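Type IV pilus biogenesis factor PilY1 (PDB 3HX6) primes type IV pilus assembly, supports twitching motility and host-cell adhesion, and appears to regulate pilus retraction through calcium binding and release, the part here being its C-terminal domain. Local coordinates at residues Ala53-Ala58 with Pro140-Ala145; Gly72-Phe77 with Gly149-Val154; Lys82-Arg87 with Asp170-Ala175; Gly528-Ser533 with Pro540-Ser545. The protein carries 3 engineered substitutions. One frame throughout, in Å; residues are numbered along the deposited sequence.

Contact 1 (Ala53-Ala58 with Pro140-Ala145); sequences ATVGKA and PVVADA
Val-142, on strand 141-147, reaches across to Ala-53 and Val-55 at the edge of a different sheet. The two backbones run in nearly the same direction, 7° apart, yet no hydrogen bond joins them directly. Followed outward, the Val-142 side chain first brings CB to 3.9 Å from CG2 of Val-55. CG1, anti to the carbonyl carbon (chi1 -59°), points into the angle between two methyl groups and lies 3.8 Å from both Ala-53 CB and Val-55 CG2. CG2 instead turns to the backbone, 3.8 Å from Thr-54 O. A branched residue suits this place because each methyl serves a different neighbour, and the small Ala-53 allows a close approach: its CB also meets CG of Pro-140 at 3.8 Å.

Farther along, the contact turns polar. Asp-144 sets OD2 3.5 Å from CA of Ala-58, while a water donates to Asp-144 OD1 at 2.7 Å and to Lys-57 O, bridging the segments. The buried carboxylate is well supplied from outside, with Gln-59 N and Tyr-74 OH bonding OD2 and Thr-153 OG1 bonding OD1. Strand 54-55 and strand 141-147 are edge strands of two successive four-stranded antiparallel sheets, so this apolar seam with a watered polar end joins consecutive blades of the PilY1 beta-propeller.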
loop_
_atom_site.group_PDB
_atom_site.type_symbol
_atom_site.label_atom_id
_atom_site.label_comp_id
_atom_site.label_asym_id
_atom_site.label_seq_id
_atom_site.Cartn_x
_atom_site.Cartn_y
_atom_site.Cartn_z
ATOM N N ALA A 53 -6.269 -10.761 13.516
ATOM C CA ALA A 53 -7.671 -10.911 13.155
ATOM C C ALA A 53 -8.418 -9.583 13.198
ATOM O O ALA A 53 -9.229 -9.340 14.092
ATOM C CB ALA A 53 -8.339 -11.913 14.091
ATOM N N THR A 54 -8.137 -8.723 12.229
ATOM C CA THR A 54 -8.805 -7.433 12.156
ATOM C C THR A 54 -9.833 -7.438 11.029
ATOM O O THR A 54 -9.580 -7.965 9.948
ATOM C CB THR A 54 -7.803 -6.288 11.910
ATOM O OG1 THR A 54 -8.526 -5.071 11.669
ATOM C CG2 THR A 54 -6.912 -6.601 10.719
ATOM N N VAL A 55 -10.997 -6.855 11.291
ATOM C CA VAL A 55 -12.055 -6.805 10.293
ATOM C C VAL A 55 -12.424 -5.374 9.917
ATOM O O VAL A 55 -13.153 -4.696 10.642
ATOM C CB VAL A 55 -13.324 -7.530 10.791
ATOM C CG1 VAL A 55 -14.428 -7.407 9.757
ATOM C CG2 VAL A 55 -13.010 -8.999 11.065
ATOM N N GLY A 56 -11.908 -4.929 8.775
ATOM C CA GLY A 56 -12.194 -3.594 8.287
ATOM C C GLY A 56 -12.790 -3.657 6.892
ATOM O O GLY A 56 -14.006 -3.776 6.736
ATOM N N LYS A 57 -11.931 -3.588 5.879
ATOM C CA LYS A 57 -12.372 -3.640 4.487
ATOM C C LYS A 57 -12.553 -5.076 4.001
ATOM O O LYS A 57 -12.194 -6.033 4.697
ATOM C CB LYS A 57 -11.353 -2.951 3.576
ATOM C CG LYS A 57 -11.234 -1.449 3.756
ATOM C CD LYS A 57 -10.404 -0.852 2.628
ATOM C CE LYS A 57 -10.311 0.660 2.739
ATOM N NZ LYS A 57 -9.624 1.258 1.554
ATOM N N ALA A 58 -13.112 -5.216 2.800
ATOM C CA ALA A 58 -13.316 -6.528 2.203
ATOM C C ALA A 58 -11.929 -7.150 2.087
ATOM O O ALA A 58 -10.946 -6.453 1.830
ATOM C CB ALA A 58 -13.953 -6.395 0.831
ATOM N N PRO A 140 -8.060 -15.875 16.485
ATOM C CA PRO A 140 -9.065 -16.442 15.585
ATOM C C PRO A 140 -8.738 -16.109 14.131
ATOM O O PRO A 140 -7.873 -15.277 13.849
ATOM C CB PRO A 140 -10.354 -15.780 16.051
ATOM C CG PRO A 140 -9.882 -14.423 16.479
ATOM C CD PRO A 140 -8.620 -14.749 17.256
ATOM N N VAL A 141 -9.427 -16.771 13.216
ATOM C CA VAL A 141 -9.231 -16.533 11.795
ATOM C C VAL A 141 -10.437 -15.768 11.259
ATOM O O VAL A 141 -11.581 -16.138 11.531
ATOM C CB VAL A 141 -9.108 -17.865 11.029
ATOM C CG1 VAL A 141 -9.280 -17.631 9.534
ATOM C CG2 VAL A 141 -7.757 -18.499 11.313
ATOM N N VAL A 142 -10.189 -14.691 10.521
ATOM C CA VAL A 142 -11.284 -13.926 9.934
ATOM C C VAL A 142 -11.108 -13.984 8.424
ATOM O O VAL A 142 -9.990 -13.909 7.923
ATOM C CB VAL A 142 -11.287 -12.443 10.390
ATOM C CG1 VAL A 142 -11.411 -12.368 11.907
ATOM C CG2 VAL A 142 -10.021 -11.735 9.919
ATOM N N ALA A 143 -12.205 -14.131 7.698
ATOM C CA ALA A 143 -12.118 -14.201 6.251
ATOM C C ALA A 143 -13.465 -13.907 5.630
ATOM O O ALA A 143 -14.495 -13.953 6.305
ATOM C CB ALA A 143 -11.639 -15.592 5.821
ATOM N N ASP A 144 -13.451 -13.573 4.345
ATOM C CA ASP A 144 -14.689 -13.327 3.629
ATOM C C ASP A 144 -15.082 -14.666 3.026
ATOM O O ASP A 144 -14.231 -15.408 2.539
ATOM C CB ASP A 144 -14.488 -12.287 2.524
ATOM C CG ASP A 144 -14.368 -10.877 3.071
ATOM O OD1 ASP A 144 -14.697 -10.673 4.255
ATOM O OD2 ASP A 144 -13.958 -9.973 2.317
ATOM N N ALA A 145 -16.365 -14.991 3.092
ATOM C CA ALA A 145 -16.848 -16.248 2.549
ATOM C C ALA A 145 -18.233 -16.038 1.963
ATOM O O ALA A 145 -18.932 -15.095 2.319
ATOM C CB ALA A 145 -16.891 -17.317 3.645
HETATM O O HOH W 1 -13.419 -8.585 5.399
#

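Contact 2 (Gly72-Phe77 with Gly149-Val154); sequences GNYSTF and GAWHTV
Phe-77, in the first turn of helix 74-82, brings its CA to 6.7 Å from CA of Trp-151 on strand 150-158, and no hydrogen bond crosses the gap. Aromatic side chains do the joining. Tyr-74 turns an edge to the indole face in a T-shaped pair, with the ring planes at 75°, and its CD1 stands over the centre of the bicycle, 3.4 Å from Trp-151 CE2. Phe-77 meets the same tryptophan nearer its backbone: CB of Trp-151 lies 3.6 Å from the centroid of the Phe-77 ring, over one face, as a CH-pi contact. Having CG anti to the backbone N (chi1 177°) sends the Phe-77 ring out along the strand, where CE1 comes to 3.3 Å from Trp-151 O and CZ to 3.7 Å from Thr-153 OG1.

This aromatic cluster fastens a helix inserted between the first two strands of one propeller blade to the second strand of the next. Tryptophan suits the centre because its broad face and its CB can serve different rings. Tyrosine adds a polar tip, its OH bonding Tyr-60 N as well as the Asp-144 carboxylate. Asn-73 is the N-cap: its OD1 accepts from Thr-76 N at 3.2 Å and, in the carbonyl plane, from Ser-75 OG at 2.6 Å. Beside this cap, Ser-407 of the second subunit packs on Asn-73 and Ser-75.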
loop_
_atom_site.group_PDB
_atom_site.type_symbol
_atom_site.label_atom_id
_atom_site.label_comp_id
_atom_site.label_asym_id
_atom_site.label_seq_id
_atom_site.Cartn_x
_atom_site.Cartn_y
_atom_site.Cartn_z
ATOM N N GLY A 72 -23.257 -13.871 -6.792
ATOM C CA GLY A 72 -23.128 -12.772 -5.851
ATOM C C GLY A 72 -22.545 -11.533 -6.504
ATOM O O GLY A 72 -22.268 -11.529 -7.702
ATOM N N ASN A 73 -22.370 -10.473 -5.720
ATOM C CA ASN A 73 -21.794 -9.235 -6.231
ATOM C C ASN A 73 -20.760 -8.756 -5.216
ATOM O O ASN A 73 -21.100 -8.070 -4.254
ATOM C CB ASN A 73 -22.873 -8.165 -6.406
ATOM C CG ASN A 73 -22.406 -7.017 -7.268
ATOM O OD1 ASN A 73 -21.285 -6.526 -7.116
ATOM N ND2 ASN A 73 -23.261 -6.577 -8.185
ATOM N N TYR A 74 -19.497 -9.110 -5.427
ATOM C CA TYR A 74 -18.467 -8.719 -4.476
ATOM C C TYR A 74 -18.204 -7.219 -4.440
ATOM O O TYR A 74 -17.940 -6.665 -3.374
ATOM C CB TYR A 74 -17.154 -9.456 -4.753
ATOM C CG TYR A 74 -16.226 -9.474 -3.554
ATOM C CD1 TYR A 74 -16.529 -10.243 -2.426
ATOM C CD2 TYR A 74 -15.063 -8.701 -3.529
ATOM C CE1 TYR A 74 -15.701 -10.240 -1.302
ATOM C CE2 TYR A 74 -14.228 -8.688 -2.406
ATOM C CZ TYR A 74 -14.556 -9.461 -1.296
ATOM O OH TYR A 74 -13.745 -9.443 -0.179
ATOM N N SER A 75 -18.274 -6.557 -5.592
ATOM C CA SER A 75 -18.026 -5.118 -5.633
ATOM C C SER A 75 -18.960 -4.362 -4.689
ATOM O O SER A 75 -18.529 -3.436 -4.005
ATOM C CB SER A 75 -18.185 -4.575 -7.055
ATOM O OG SER A 75 -19.537 -4.636 -7.464
ATOM N N THR A 76 -20.233 -4.754 -4.645
ATOM C CA THR A 76 -21.183 -4.085 -3.760
ATOM C C THR A 76 -20.892 -4.445 -2.303
ATOM O O THR A 76 -21.133 -3.649 -1.394
ATOM C CB THR A 76 -22.650 -4.447 -4.097
ATOM O OG1 THR A 76 -22.835 -5.862 -4.007
ATOM C CG2 THR A 76 -23.003 -3.988 -5.505
ATOM N N PHE A 77 -20.372 -5.648 -2.081
ATOM C CA PHE A 77 -20.028 -6.073 -0.731
ATOM C C PHE A 77 -18.808 -5.281 -0.293
ATOM O O PHE A 77 -18.747 -4.781 0.824
ATOM C CB PHE A 77 -19.678 -7.559 -0.700
ATOM C CG PHE A 77 -19.248 -8.048 0.658
ATOM C CD1 PHE A 77 -20.189 -8.311 1.645
ATOM C CD2 PHE A 77 -17.902 -8.237 0.948
ATOM C CE1 PHE A 77 -19.794 -8.764 2.903
ATOM C CE2 PHE A 77 -17.500 -8.687 2.201
ATOM C CZ PHE A 77 -18.449 -8.949 3.178
ATOM N N GLY A 149 -26.281 -17.399 -0.127
ATOM C CA GLY A 149 -26.436 -16.531 -1.281
ATOM C C GLY A 149 -25.798 -15.155 -1.178
ATOM O O GLY A 149 -26.062 -14.284 -2.008
ATOM N N ALA A 150 -24.950 -14.941 -0.178
ATOM C CA ALA A 150 -24.313 -13.641 -0.029
ATOM C C ALA A 150 -22.916 -13.713 0.573
ATOM O O ALA A 150 -22.508 -14.736 1.127
ATOM C CB ALA A 150 -25.192 -12.733 0.825
ATOM N N TRP A 151 -22.184 -12.615 0.448
ATOM C CA TRP A 151 -20.851 -12.528 1.011
ATOM C C TRP A 151 -20.982 -12.141 2.474
ATOM O O TRP A 151 -21.876 -11.383 2.842
ATOM C CB TRP A 151 -20.017 -11.482 0.269
ATOM C CG TRP A 151 -19.545 -11.967 -1.053
ATOM C CD1 TRP A 151 -20.115 -11.735 -2.266
ATOM C CD2 TRP A 151 -18.423 -12.820 -1.289
ATOM N NE1 TRP A 151 -19.418 -12.393 -3.250
ATOM C CE2 TRP A 151 -18.374 -13.069 -2.676
ATOM C CE3 TRP A 151 -17.455 -13.403 -0.459
ATOM C CZ2 TRP A 151 -17.393 -13.879 -3.260
ATOM C CZ3 TRP A 151 -16.475 -14.213 -1.041
ATOM C CH2 TRP A 151 -16.456 -14.440 -2.427
ATOM N N HIS A 152 -20.094 -12.681 3.300
ATOM C CA HIS A 152 -20.080 -12.405 4.734
ATOM C C HIS A 152 -18.626 -12.370 5.144
ATOM O O HIS A 152 -17.753 -12.845 4.408
ATOM C CB HIS A 152 -20.715 -13.545 5.536
ATOM C CG HIS A 152 -22.086 -13.929 5.084
ATOM N ND1 HIS A 152 -23.228 -13.411 5.653
ATOM C CD2 HIS A 152 -22.498 -14.785 4.119
ATOM C CE1 HIS A 152 -24.286 -13.933 5.058
ATOM N NE2 HIS A 152 -23.871 -14.769 4.124
ATOM N N THR A 153 -18.367 -11.800 6.314
ATOM C CA THR A 153 -17.024 -11.798 6.862
ATOM C C THR A 153 -17.222 -12.708 8.059
ATOM O O THR A 153 -18.090 -12.463 8.904
ATOM C CB THR A 153 -16.559 -10.415 7.335
ATOM O OG1 THR A 153 -16.466 -9.529 6.212
ATOM C CG2 THR A 153 -15.185 -10.531 7.983
ATOM N N VAL A 154 -16.451 -13.783 8.115
ATOM C CA VAL A 154 -16.596 -14.728 9.206
ATOM C C VAL A 154 -15.360 -14.762 10.090
ATOM O O VAL A 154 -14.288 -14.311 9.697
ATOM C CB VAL A 154 -16.870 -16.153 8.660
ATOM C CG1 VAL A 154 -15.624 -16.696 7.955
ATOM C CG2 VAL A 154 -17.282 -17.077 9.788
#

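Contact 3 (Lys82-Arg87 with Asp170-Ala175); sequences KTRAPR and DVTDPA
Arg-84 reaches Thr-172 through a side chain that starts extended, with CG anti to the backbone N (chi1 176°), and then folds at chi3 (56°) to turn its guanidinium toward the opposite loop. The extended first half of the chain sets CD 3.1 Å from Thr-172 O, and the turn at chi3 then swings NH1 round to the same oxygen. NH1 gives it a nearly straight hydrogen bond, 3.2 Å long with 174° at the hydrogen. The acceptor lies in the guanidinium plane, while the donor approaches the carbonyl well to one side of the C=O direction.

Pro-174 supplies the apolar half. Its CD lies 4.0 Å from CG of Arg-84, and its CG rests 3.8 Å from Ala-85 O. On its far side CB meets Arg-87 CG at 3.7 Å and sits off-centre over one face of that guanidinium. Arg-87 is held in this pose by a bend at chi2 and by NH1 bonding Pro-86 O at 2.8 Å. A rigid proline suits a place where several carbons of one ring each meet a different neighbour.

Thr-172 is itself positioned by an Asx turn: Asp-170 OD1 accepts from its N and from its OG1, the latter at 2.7 Å. That hydroxyl also accepts from Thr-153 N.

Beyond this loop Arg-84 has other acceptors: NE bonds Gly-56 O, NH1 Thr-153 OG1 and, weakly, NH2 Lys-57 O. These bonds to carbonyls and a hydroxyl fix the rotation of the buried guanidinium and tie three parts of the propeller together, while the Asp-144 carboxylate, joined through Thr-153 OG1, probably offsets part of its charge.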
loop_
_atom_site.group_PDB
_atom_site.type_symbol
_atom_site.label_atom_id
_atom_site.label_comp_id
_atom_site.label_asym_id
_atom_site.label_seq_id
_atom_site.Cartn_x
_atom_site.Cartn_y
_atom_site.Cartn_z
ATOM N N LYS A 82 -16.287 -0.632 2.948
ATOM C CA LYS A 82 -15.361 0.496 2.930
ATOM C C LYS A 82 -15.660 1.382 4.132
ATOM O O LYS A 82 -14.770 2.030 4.679
ATOM C CB LYS A 82 -15.533 1.316 1.654
ATOM C CG LYS A 82 -14.897 0.717 0.419
ATOM C CD LYS A 82 -15.209 1.577 -0.798
ATOM C CE LYS A 82 -14.423 1.125 -2.016
ATOM N NZ LYS A 82 -12.958 1.306 -1.816
ATOM N N THR A 83 -16.925 1.392 4.533
ATOM C CA THR A 83 -17.385 2.200 5.655
ATOM C C THR A 83 -17.657 1.388 6.924
ATOM O O THR A 83 -18.229 1.905 7.887
ATOM C CB THR A 83 -18.668 2.972 5.265
ATOM O OG1 THR A 83 -19.263 3.548 6.436
ATOM C CG2 THR A 83 -19.666 2.045 4.590
ATOM N N ARG A 84 -17.246 0.123 6.933
ATOM C CA ARG A 84 -17.464 -0.723 8.103
ATOM C C ARG A 84 -16.556 -0.325 9.264
ATOM O O ARG A 84 -15.362 -0.080 9.079
ATOM C CB ARG A 84 -17.233 -2.197 7.752
ATOM C CG ARG A 84 -17.350 -3.142 8.943
ATOM C CD ARG A 84 -17.404 -4.596 8.504
ATOM N NE ARG A 84 -16.263 -4.979 7.677
ATOM C CZ ARG A 84 -16.132 -6.171 7.106
ATOM N NH1 ARG A 84 -17.069 -7.089 7.276
ATOM N NH2 ARG A 84 -15.071 -6.444 6.361
ATOM N N ALA A 85 -17.129 -0.264 10.462
ATOM C CA ALA A 85 -16.366 0.101 11.650
ATOM C C ALA A 85 -15.347 -0.991 11.964
ATOM O O ALA A 85 -15.714 -2.118 12.288
ATOM C CB ALA A 85 -17.302 0.304 12.837
ATOM N N PRO A 86 -14.050 -0.667 11.864
ATOM C CA PRO A 86 -12.965 -1.616 12.134
ATOM C C PRO A 86 -13.046 -2.291 13.504
ATOM O O PRO A 86 -13.440 -1.676 14.496
ATOM C CB PRO A 86 -11.716 -0.754 11.989
ATOM C CG PRO A 86 -12.121 0.235 10.939
ATOM C CD PRO A 86 -13.510 0.620 11.390
ATOM N N ARG A 87 -12.666 -3.564 13.541
ATOM C CA ARG A 87 -12.678 -4.345 14.770
ATOM C C ARG A 87 -11.528 -5.340 14.757
ATOM O O ARG A 87 -11.180 -5.892 13.714
ATOM C CB ARG A 87 -13.998 -5.107 14.911
ATOM C CG ARG A 87 -15.201 -4.246 15.264
ATOM C CD ARG A 87 -15.125 -3.760 16.704
ATOM N NE ARG A 87 -16.318 -3.014 17.095
ATOM C CZ ARG A 87 -16.656 -1.822 16.610
ATOM N NH1 ARG A 87 -15.889 -1.226 15.707
ATOM N NH2 ARG A 87 -17.765 -1.228 17.027
ATOM N N ASP A 170 -20.427 -14.831 12.473
ATOM C CA ASP A 170 -20.626 -14.001 11.295
ATOM C C ASP A 170 -20.280 -12.625 11.832
ATOM O O ASP A 170 -21.022 -12.061 12.634
ATOM C CB ASP A 170 -22.084 -14.015 10.831
ATOM C CG ASP A 170 -22.294 -13.201 9.565
ATOM O OD1 ASP A 170 -21.700 -12.106 9.453
ATOM O OD2 ASP A 170 -23.056 -13.650 8.685
ATOM N N VAL A 171 -19.149 -12.092 11.396
ATOM C CA VAL A 171 -18.686 -10.804 11.879
ATOM C C VAL A 171 -18.787 -9.683 10.832
ATOM O O VAL A 171 -18.140 -8.640 10.942
ATOM C CB VAL A 171 -17.233 -10.975 12.405
ATOM C CG1 VAL A 171 -16.218 -10.422 11.412
ATOM C CG2 VAL A 171 -17.110 -10.353 13.769
ATOM N N THR A 172 -19.623 -9.901 9.824
ATOM C CA THR A 172 -19.821 -8.924 8.758
ATOM C C THR A 172 -20.267 -7.577 9.329
ATOM O O THR A 172 -19.798 -6.525 8.903
ATOM C CB THR A 172 -20.887 -9.408 7.765
ATOM O OG1 THR A 172 -20.594 -10.755 7.374
ATOM C CG2 THR A 172 -20.914 -8.512 6.533
ATOM N N ASP A 173 -21.180 -7.620 10.294
ATOM C CA ASP A 173 -21.683 -6.405 10.928
ATOM C C ASP A 173 -21.287 -6.413 12.403
ATOM O O ASP A 173 -21.894 -7.113 13.215
ATOM C CB ASP A 173 -23.210 -6.331 10.778
ATOM C CG ASP A 173 -23.814 -5.091 11.440
ATOM O OD1 ASP A 173 -23.092 -4.090 11.640
ATOM O OD2 ASP A 173 -25.027 -5.119 11.746
ATOM N N PRO A 174 -20.254 -5.635 12.762
ATOM C CA PRO A 174 -19.780 -5.563 14.149
ATOM C C PRO A 174 -20.885 -5.242 15.149
ATOM O O PRO A 174 -20.847 -5.685 16.298
ATOM C CB PRO A 174 -18.702 -4.479 14.094
ATOM C CG PRO A 174 -19.153 -3.607 12.961
ATOM C CD PRO A 174 -19.584 -4.621 11.931
ATOM N N ALA A 175 -21.873 -4.476 14.702
ATOM C CA ALA A 175 -22.986 -4.095 15.556
ATOM C C ALA A 175 -23.984 -5.239 15.673
ATOM O O ALA A 175 -24.914 -5.186 16.476
ATOM C CB ALA A 175 -23.673 -2.856 14.994
#

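Contact 4 (Gly528-Ser533 with Pro540-Ser545)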
loop_
_atom_site.group_PDB
_atom_site.type_symbol
_atom_site.label_atom_id
_atom_site.label_comp_id
_atom_site.label_asym_id
_atom_site.label_seq_id
_atom_site.Cartn_x
_atom_site.Cartn_y
_atom_site.Cartn_z
ATOM N N GLY A 528 4.933 -11.881 18.279
ATOM C CA GLY A 528 3.883 -11.124 17.627
ATOM C C GLY A 528 3.510 -11.731 16.287
ATOM O O GLY A 528 2.698 -11.170 15.548
ATOM N N GLY A 529 4.103 -12.882 15.976
ATOM C CA GLY A 529 3.826 -13.551 14.717
ATOM C C GLY A 529 4.287 -12.704 13.548
ATOM O O GLY A 529 4.821 -11.614 13.744
ATOM N N LEU A 530 4.103 -13.200 12.330
ATOM C CA LEU A 530 4.502 -12.439 11.155
ATOM C C LEU A 530 3.314 -12.086 10.276
ATOM O O LEU A 530 2.447 -12.917 10.008
ATOM C CB LEU A 530 5.529 -13.205 10.313
ATOM C CG LEU A 530 6.980 -13.278 10.790
ATOM C CD1 LEU A 530 7.831 -13.862 9.673
ATOM C CD2 LEU A 530 7.492 -11.896 11.159
ATOM N N THR A 531 3.288 -10.837 9.834
ATOM C CA THR A 531 2.235 -10.350 8.962
ATOM C C THR A 531 2.905 -9.635 7.804
ATOM O O THR A 531 3.937 -8.990 7.976
ATOM C CB THR A 531 1.303 -9.360 9.688
ATOM O OG1 THR A 531 0.620 -10.034 10.752
ATOM C CG2 THR A 531 0.274 -8.799 8.722
ATOM N N LEU A 532 2.324 -9.767 6.621
ATOM C CA LEU A 532 2.866 -9.127 5.436
ATOM C C LEU A 532 1.897 -8.031 5.028
ATOM O O LEU A 532 0.702 -8.275 4.892
ATOM C CB LEU A 532 3.024 -10.158 4.310
ATOM C CG LEU A 532 3.615 -9.758 2.950
ATOM C CD1 LEU A 532 2.611 -8.958 2.157
ATOM C CD2 LEU A 532 4.895 -8.973 3.148
ATOM N N SER A 533 2.412 -6.819 4.856
ATOM C CA SER A 533 1.576 -5.694 4.458
ATOM C C SER A 533 2.344 -4.778 3.520
ATOM O O SER A 533 3.468 -5.079 3.119
ATOM C CB SER A 533 1.112 -4.906 5.686
ATOM O OG SER A 533 2.210 -4.302 6.349
ATOM N N PRO A 540 6.326 -3.661 0.097
ATOM C CA PRO A 540 5.904 -4.729 1.006
ATOM C C PRO A 540 6.747 -4.701 2.276
ATOM O O PRO A 540 7.950 -4.447 2.231
ATOM C CB PRO A 540 6.140 -5.990 0.184
ATOM C CG PRO A 540 7.330 -5.618 -0.643
ATOM C CD PRO A 540 6.996 -4.218 -1.091
ATOM N N GLU A 541 6.103 -4.939 3.409
ATOM C CA GLU A 541 6.778 -4.957 4.698
ATOM C C GLU A 541 6.337 -6.193 5.443
ATOM O O GLU A 541 5.232 -6.680 5.242
ATOM C CB GLU A 541 6.372 -3.776 5.574
ATOM C CG GLU A 541 6.700 -2.400 5.082
ATOM C CD GLU A 541 6.567 -1.389 6.204
ATOM O OE1 GLU A 541 5.567 -1.466 6.951
ATOM O OE2 GLU A 541 7.459 -0.528 6.340
ATOM N N VAL A 542 7.200 -6.684 6.319
ATOM C CA VAL A 542 6.860 -7.829 7.136
ATOM C C VAL A 542 6.947 -7.311 8.565
ATOM O O VAL A 542 7.943 -6.709 8.958
ATOM C CB VAL A 542 7.840 -9.011 6.921
ATOM C CG1 VAL A 542 9.262 -8.607 7.288
ATOM C CG2 VAL A 542 7.391 -10.204 7.747
ATOM N N CYS A 543 5.887 -7.509 9.332
ATOM C CA CYS A 543 5.877 -7.036 10.703
ATOM C C CYS A 543 5.707 -8.197 11.663
ATOM O O CYS A 543 5.168 -9.241 11.305
ATOM C CB CYS A 543 4.726 -6.052 10.926
ATOM S SG CYS A 543 4.574 -4.655 9.760
ATOM N N SER A 544 6.173 -8.006 12.888
ATOM C CA SER A 544 6.045 -9.028 13.910
ATOM C C SER A 544 5.515 -8.363 15.170
ATOM O O SER A 544 4.375 -8.588 15.579
ATOM C CB SER A 544 7.398 -9.681 14.194
ATOM O OG SER A 544 8.325 -8.735 14.690
ATOM N N SER A 545 6.351 -7.526 15.768
ATOM C CA SER A 545 5.992 -6.822 16.983
ATOM C C SER A 545 7.019 -5.731 17.212
ATOM O O SER A 545 8.226 -5.991 17.222
ATOM C CB SER A 545 5.989 -7.789 18.167
ATOM O OG SER A 545 5.657 -7.119 19.370
#
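Leu-530 and Val-542 meet obliquely, their methyls CD2 and CG2 3.8 Å apart. Leu-530 has CG anti to the carbonyl carbon (chi1 -76°), which swings its end toward the partner strand, where CD2 also lies 3.8 Å from CB of Ser-544. Val-542 sends CG2 anti to its backbone N to meet it. Leu-532 takes the other course, with CG anti to the backbone N (chi1 -178°), and lays CD2 close over the backbone at Glu-541 O. Branched apolar residues suit this face because Ile-454 covers Leu-530 and Leu-532, while Phe-496 lies against Val-542.

The frame is a beta hairpin of strands 531-535 and 539-543, antiparallel with the segment axes at 157°. Thr-531 pairs with Cys-543 and Ser-533 with Glu-541, both hydrogen-bonded pairs. Cys-543 N bonds Thr-531 O at 2.8 Å, Ser-533 N bonds Glu-541 O at 2.8 Å, and each bond is returned; Leu-532 and Val-542 form the non-hydrogen-bonded pair between them.

Thr-531, Ser-533, Glu-541 and Cys-543 project from the other face. Ser-533 turns OG diagonally to within 4.2 Å of SG of Cys-543, and that sulfur forms the disulfide with Cys-548, stapling the hairpin to strand 548-550. Beyond the paired residues, Gly-528, lacking a side chain, brings CA to 3.3 Å from Ser-544 O in a CA-H...O contact.

Overall arrangement
From the N terminus, the segments 53-58, 72-77 and 82-87 come first, and their partners 140-145, 149-154 and 170-175 follow in the same order. Contacts 1, 2 and 3 therefore close long loops that all cross one another rather than nest. Together they tie the edge strand, inserted helix and following loop of one propeller blade to the first two strands and the third-to-fourth strand loop of the next. They also touch directly: contacts 1 and 2 share neighbouring strands, and Arg-84 of contact 3 reaches both. Contact 4 comes later in series, closing a short hairpin whose centre lies about 17 Å from that of contact 1.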